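Local coordinates for protein exopolyphosphatase (Cytophaga hutchinsonii, PDB 3MDQ) that probably hydrolyses inorganic polyphosphate from the chain end, releasing orthophosphate, as an exopolyphosphatase of the Ppx/GppA family, at residues Phe49-Lys63 with Gly88-Val102. Residues are numbered along the deposited sequence; the frame is centred on the assembly and turned at random.
Sequences FITEEAMDRALDTLK and GSNKQVLIDRIKKEV
Met55, Leu94 and Leu59 form the apolar seam between helices 52-63 and 91-102, which run roughly parallel, their axes 10.3 Å apart and crossing at -31°. Met55, a selenomethionine in this crystal, has an unbranched chain that can lie across the helix surface and bend at its end: SE rests against Leu94 CB at 3.9 Å and also meets Val93 CG1, while chi3 (-83°) carries CE to Asn90 ND2 and the Arg97 guanidinium. Leucine's fork lets Leu94 face two ways: CD1 packs tightly on Leu59 CD2 at 3.4 Å, and CD2 meets Ile50 CD1. Leu59 is a knob in the hole formed by Leu94, Arg97, Ile98 and Glu101. Deeper, Leu62 and Ile98 meet by their CD1 methyls and both reach Met11, packing the pair on the sheet of strand 5-11 in this actin-like ATPase fold.

Before the helices, the short amide of Asn90 offers one acceptor and one donor to match a backbone N-H and C=O: OD1 takes Ile50 N on an in-plane lone pair at 2.9 Å, and ND2 gives an almost straight bond (177°) to Ile50 O. With an alanine in place of Asn90, Ile50 N and O would probably lose these mates and Met55 CE a neighbour. At the exposed side, Arg97 NH1 is the main donor in a salt bridge to Glu52 OE1 (3.0 Å), NH2 a weak second; Lys63 NZ meets the anti lone pair of Glu101 OE2 at 2.7 Å. The chemistry is consistent with a joint apolar where buried, its charges paired toward solvent.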
loop_
_atom_site.group_PDB
_atom_site.type_symbol
_atom_site.label_atom_id
_atom_site.label_comp_id
_atom_site.label_asym_id
_atom_site.label_seq_id
_atom_site.Cartn_x
_atom_site.Cartn_y
_atom_site.Cartn_z
ATOM N N PHE A 49 16.086 8.848 -8.351
ATOM C CA PHE A 49 17.129 7.856 -7.990
ATOM C C PHE A 49 16.925 7.280 -6.603
ATOM O O PHE A 49 16.121 7.788 -5.805
ATOM C CB PHE A 49 18.541 8.432 -8.170
ATOM C CG PHE A 49 18.845 9.588 -7.264
ATOM C CD1 PHE A 49 19.238 9.386 -5.970
ATOM C CD2 PHE A 49 18.667 10.854 -7.708
ATOM C CE1 PHE A 49 19.482 10.439 -5.104
ATOM C CE2 PHE A 49 18.910 11.930 -6.862
ATOM C CZ PHE A 49 19.337 11.714 -5.571
ATOM N N ILE A 50 17.679 6.205 -6.305
ATOM C CA ILE A 50 17.690 5.601 -5.005
ATOM C C ILE A 50 19.069 5.924 -4.361
ATOM O O ILE A 50 20.109 5.672 -4.972
ATOM C CB ILE A 50 17.468 4.085 -5.103
ATOM C CG1 ILE A 50 16.197 3.754 -5.860
ATOM C CG2 ILE A 50 17.402 3.455 -3.689
ATOM C CD1 ILE A 50 16.126 2.178 -6.200
ATOM N N THR A 51 19.093 6.444 -3.139
ATOM C CA THR A 51 20.358 6.825 -2.548
ATOM C C THR A 51 21.146 5.595 -2.139
ATOM O O THR A 51 20.599 4.486 -1.987
ATOM C CB THR A 51 20.146 7.672 -1.284
ATOM O OG1 THR A 51 19.519 6.869 -0.258
ATOM C CG2 THR A 51 19.291 8.915 -1.595
ATOM N N GLU A 52 22.428 5.784 -1.918
ATOM C CA GLU A 52 23.242 4.698 -1.368
ATOM C C GLU A 52 22.754 4.246 0.004
ATOM O O GLU A 52 22.783 3.036 0.304
ATOM C CB GLU A 52 24.719 5.085 -1.262
ATOM C CG GLU A 52 25.423 5.266 -2.568
ATOM C CD GLU A 52 25.628 3.965 -3.344
ATOM O OE1 GLU A 52 25.700 2.850 -2.738
ATOM O OE2 GLU A 52 25.697 4.068 -4.597
ATOM N N GLU A 53 22.339 5.190 0.846
ATOM C CA GLU A 53 21.872 4.825 2.172
ATOM C C GLU A 53 20.623 3.972 2.083
ATOM O O GLU A 53 20.467 3.010 2.831
ATOM C CB GLU A 53 21.648 6.074 3.041
ATOM C CG GLU A 53 23.028 6.686 3.432
ATOM C CD GLU A 53 22.984 8.107 3.907
ATOM O OE1 GLU A 53 21.986 8.512 4.542
ATOM O OE2 GLU A 53 23.983 8.813 3.658
ATOM N N ALA A 54 19.724 4.330 1.162
ATOM C CA ALA A 54 18.480 3.595 0.964
ATOM C C ALA A 54 18.782 2.202 0.413
ATOM O O ALA A 54 18.177 1.237 0.856
ATOM C CB ALA A 54 17.516 4.379 0.036
HETATM N N MSE A 55 19.721 2.087 -0.536
HETATM C CA MSE A 55 20.095 0.767 -1.063
HETATM C C MSE A 55 20.671 -0.103 0.032
HETATM O O MSE A 55 20.375 -1.303 0.087
HETATM C CB MSE A 55 21.059 0.867 -2.260
HETATM C CG MSE A 55 20.388 1.477 -3.448
HETATM SE SE MSE A 55 21.338 1.268 -5.136
HETATM C CE MSE A 55 22.576 2.787 -4.905
ATOM N N ASP A 56 21.494 0.484 0.905
ATOM C CA ASP A 56 22.067 -0.267 2.020
ATOM C C ASP A 56 20.998 -0.749 3.014
ATOM O O ASP A 56 21.052 -1.888 3.497
ATOM C CB ASP A 56 23.134 0.573 2.727
ATOM C CG ASP A 56 24.414 0.636 1.940
ATOM O OD1 ASP A 56 24.551 -0.140 0.962
ATOM O OD2 ASP A 56 25.271 1.476 2.271
ATOM N N ARG A 57 20.008 0.092 3.306
ATOM C CA ARG A 57 18.877 -0.337 4.145
ATOM C C ARG A 57 18.109 -1.481 3.475
ATOM O O ARG A 57 17.710 -2.447 4.133
ATOM C CB ARG A 57 17.921 0.819 4.494
ATOM C CG ARG A 57 18.519 1.873 5.400
ATOM C CD ARG A 57 17.494 2.921 5.821
ATOM N NE ARG A 57 16.945 3.741 4.753
ATOM C CZ ARG A 57 17.438 4.899 4.331
ATOM N NH1 ARG A 57 18.542 5.431 4.864
ATOM N NH2 ARG A 57 16.795 5.574 3.390
ATOM N N ALA A 58 17.859 -1.344 2.182
ATOM C CA ALA A 58 17.152 -2.385 1.425
ATOM C C ALA A 58 17.884 -3.745 1.503
ATOM O O ALA A 58 17.258 -4.777 1.757
ATOM C CB ALA A 58 16.916 -1.972 -0.079
ATOM N N LEU A 59 19.191 -3.720 1.286
ATOM C CA LEU A 59 19.992 -4.937 1.368
ATOM C C LEU A 59 20.004 -5.523 2.769
ATOM O O LEU A 59 19.918 -6.737 2.941
ATOM C CB LEU A 59 21.431 -4.746 0.872
ATOM C CG LEU A 59 21.679 -4.992 -0.604
ATOM C CD1 LEU A 59 21.588 -6.466 -0.884
ATOM C CD2 LEU A 59 20.717 -4.239 -1.473
ATOM N N ASP A 60 20.110 -4.673 3.778
ATOM C CA ASP A 60 20.050 -5.146 5.167
ATOM C C ASP A 60 18.760 -5.918 5.384
ATOM O O ASP A 60 18.748 -7.041 5.870
ATOM C CB ASP A 60 20.106 -3.959 6.122
ATOM C CG ASP A 60 20.029 -4.378 7.585
ATOM O OD1 ASP A 60 20.854 -5.222 7.997
ATOM O OD2 ASP A 60 19.173 -3.855 8.318
ATOM N N THR A 61 17.653 -5.327 4.981
ATOM C CA THR A 61 16.361 -5.951 5.183
ATOM C C THR A 61 16.239 -7.244 4.380
ATOM O O THR A 61 15.736 -8.240 4.893
ATOM C CB THR A 61 15.231 -4.983 4.808
ATOM O OG1 THR A 61 15.180 -3.948 5.803
ATOM C CG2 THR A 61 13.858 -5.675 4.760
ATOM N N LEU A 62 16.718 -7.221 3.144
ATOM C CA LEU A 62 16.632 -8.417 2.320
ATOM C C LEU A 62 17.508 -9.578 2.839
ATOM O O LEU A 62 17.122 -10.749 2.711
ATOM C CB LEU A 62 16.851 -8.091 0.834
ATOM C CG LEU A 62 15.684 -7.254 0.245
ATOM C CD1 LEU A 62 16.058 -6.715 -1.102
ATOM C CD2 LEU A 62 14.375 -8.015 0.176
ATOM N N LYS A 63 18.656 -9.261 3.463
ATOM C CA LYS A 63 19.481 -10.279 4.086
ATOM C C LYS A 63 18.708 -10.918 5.233
ATOM O O LYS A 63 18.706 -12.137 5.390
ATOM C CB LYS A 63 20.810 -9.700 4.557
ATOM C CG LYS A 63 21.784 -9.357 3.416
ATOM C CD LYS A 63 23.107 -8.783 3.890
ATOM C CE LYS A 63 24.035 -9.847 4.513
ATOM N NZ LYS A 63 24.479 -10.893 3.507
ATOM N N GLY A 88 13.422 4.591 -10.178
ATOM C CA GLY A 88 14.818 4.934 -9.932
ATOM C C GLY A 88 15.721 4.659 -11.100
ATOM O O GLY A 88 15.725 3.544 -11.688
ATOM N N SER A 89 16.457 5.698 -11.506
ATOM C CA SER A 89 17.337 5.559 -12.666
ATOM C C SER A 89 18.404 4.511 -12.438
ATOM O O SER A 89 18.834 3.855 -13.391
ATOM C CB SER A 89 18.012 6.882 -13.014
ATOM O OG SER A 89 18.797 7.306 -11.912
ATOM N N ASN A 90 18.762 4.301 -11.179
ATOM C CA ASN A 90 19.772 3.338 -10.799
ATOM C C ASN A 90 19.187 2.049 -10.225
ATOM O O ASN A 90 19.862 1.320 -9.537
ATOM C CB ASN A 90 20.770 3.950 -9.820
ATOM C CG ASN A 90 20.140 4.457 -8.494
ATOM O OD1 ASN A 90 18.955 4.726 -8.420
ATOM N ND2 ASN A 90 20.973 4.628 -7.480
ATOM N N LYS A 91 17.947 1.732 -10.562
ATOM C CA LYS A 91 17.359 0.465 -10.107
ATOM C C LYS A 91 18.190 -0.779 -10.382
ATOM O O LYS A 91 18.212 -1.703 -9.575
ATOM C CB LYS A 91 15.982 0.276 -10.677
ATOM C CG LYS A 91 15.904 -0.017 -12.145
ATOM C CD LYS A 91 14.434 -0.268 -12.642
ATOM C CE LYS A 91 14.358 -0.653 -14.128
ATOM N NZ LYS A 91 14.873 0.396 -15.055
ATOM N N GLN A 92 18.878 -0.843 -11.510
ATOM C CA GLN A 92 19.606 -2.050 -11.839
ATOM C C GLN A 92 20.785 -2.242 -10.889
ATOM O O GLN A 92 21.214 -3.369 -10.691
ATOM C CB GLN A 92 20.128 -2.045 -13.273
ATOM C CG GLN A 92 20.484 -3.446 -13.803
ATOM C CD GLN A 92 19.268 -4.346 -13.843
ATOM O OE1 GLN A 92 18.197 -3.920 -14.305
ATOM N NE2 GLN A 92 19.401 -5.560 -13.348
ATOM N N VAL A 93 21.347 -1.161 -10.350
ATOM C CA VAL A 93 22.406 -1.322 -9.352
ATOM C C VAL A 93 21.853 -2.104 -8.150
ATOM O O VAL A 93 22.482 -3.056 -7.667
ATOM C CB VAL A 93 22.940 0.058 -8.866
ATOM C CG1 VAL A 93 23.858 -0.088 -7.654
ATOM C CG2 VAL A 93 23.664 0.799 -10.037
ATOM N N LEU A 94 20.709 -1.662 -7.643
ATOM C CA LEU A 94 20.042 -2.332 -6.510
ATOM C C LEU A 94 19.665 -3.784 -6.834
ATOM O O LEU A 94 19.925 -4.688 -6.026
ATOM C CB LEU A 94 18.827 -1.539 -6.027
ATOM C CG LEU A 94 18.036 -2.184 -4.868
ATOM C CD1 LEU A 94 18.957 -2.410 -3.663
ATOM C CD2 LEU A 94 16.792 -1.280 -4.476
ATOM N N ILE A 95 19.080 -4.014 -8.011
ATOM C CA ILE A 95 18.657 -5.341 -8.424
ATOM C C ILE A 95 19.856 -6.281 -8.496
ATOM O O ILE A 95 19.802 -7.396 -8.013
ATOM C CB ILE A 95 17.920 -5.242 -9.764
ATOM C CG1 ILE A 95 16.580 -4.527 -9.558
ATOM C CG2 ILE A 95 17.676 -6.638 -10.403
ATOM C CD1 ILE A 95 15.871 -4.185 -10.856
ATOM N N ASP A 96 20.963 -5.803 -9.036
ATOM C CA ASP A 96 22.152 -6.654 -9.199
ATOM C C ASP A 96 22.801 -6.935 -7.829
ATOM O O ASP A 96 23.286 -8.047 -7.571
ATOM C CB ASP A 96 23.154 -6.012 -10.134
ATOM C CG ASP A 96 22.703 -6.041 -11.591
ATOM O OD1 ASP A 96 21.645 -6.644 -11.922
ATOM O OD2 ASP A 96 23.408 -5.429 -12.422
ATOM N N ARG A 97 22.797 -5.931 -6.950
ATOM C CA ARG A 97 23.330 -6.129 -5.580
ATOM C C ARG A 97 22.494 -7.172 -4.837
ATOM O O ARG A 97 23.040 -8.021 -4.144
ATOM C CB ARG A 97 23.439 -4.816 -4.799
ATOM C CG ARG A 97 24.503 -3.852 -5.315
ATOM C CD ARG A 97 24.547 -2.551 -4.509
ATOM N NE ARG A 97 25.454 -1.533 -5.051
ATOM C CZ ARG A 97 25.553 -0.278 -4.568
ATOM N NH1 ARG A 97 24.829 0.100 -3.551
ATOM N NH2 ARG A 97 26.364 0.582 -5.141
ATOM N N ILE A 98 21.173 -7.130 -4.995
ATOM C CA ILE A 98 20.291 -8.105 -4.370
ATOM C C ILE A 98 20.579 -9.527 -4.886
ATOM O O ILE A 98 20.625 -10.498 -4.125
ATOM C CB ILE A 98 18.786 -7.734 -4.535
ATOM C CG1 ILE A 98 18.520 -6.441 -3.767
ATOM C CG2 ILE A 98 17.883 -8.912 -4.087
ATOM C CD1 ILE A 98 17.150 -5.764 -4.084
ATOM N N LYS A 99 20.749 -9.675 -6.188
ATOM C CA LYS A 99 21.030 -10.974 -6.772
ATOM C C LYS A 99 22.355 -11.522 -6.216
ATOM O O LYS A 99 22.441 -12.698 -5.845
ATOM C CB LYS A 99 21.082 -10.875 -8.308
ATOM C CG LYS A 99 21.471 -12.138 -9.023
ATOM C CD LYS A 99 20.516 -13.276 -8.699
ATOM C CE LYS A 99 20.733 -14.470 -9.654
ATOM N NZ LYS A 99 19.746 -15.526 -9.354
ATOM N N LYS A 100 23.363 -10.671 -6.120
ATOM C CA LYS A 100 24.663 -11.089 -5.617
ATOM C C LYS A 100 24.583 -11.498 -4.154
ATOM O O LYS A 100 25.143 -12.529 -3.759
ATOM C CB LYS A 100 25.691 -9.976 -5.811
ATOM C CG LYS A 100 27.107 -10.318 -5.285
ATOM C CD LYS A 100 28.120 -9.314 -5.839
ATOM C CE LYS A 100 29.284 -9.069 -4.890
ATOM N NZ LYS A 100 29.930 -7.755 -5.190
ATOM N N GLU A 101 23.899 -10.701 -3.357
ATOM C CA GLU A 101 23.923 -10.873 -1.893
ATOM C C GLU A 101 23.073 -12.021 -1.384
ATOM O O GLU A 101 23.500 -12.737 -0.476
ATOM C CB GLU A 101 23.458 -9.594 -1.258
ATOM C CG GLU A 101 23.791 -9.415 0.185
ATOM C CD GLU A 101 25.255 -9.081 0.448
ATOM O OE1 GLU A 101 25.971 -8.563 -0.453
ATOM O OE2 GLU A 101 25.671 -9.344 1.596
ATOM N N VAL A 102 21.868 -12.176 -1.931
ATOM C CA VAL A 102 20.899 -13.138 -1.409
ATOM C C VAL A 102 20.297 -14.068 -2.486
ATOM O O VAL A 102 19.432 -14.903 -2.216
ATOM C CB VAL A 102 19.760 -12.441 -0.612
ATOM C CG1 VAL A 102 20.338 -11.763 0.637
ATOM C CG2 VAL A 102 18.941 -11.433 -1.492
HETATM O O HOH W 1 23.637 -1.425 -1.351
#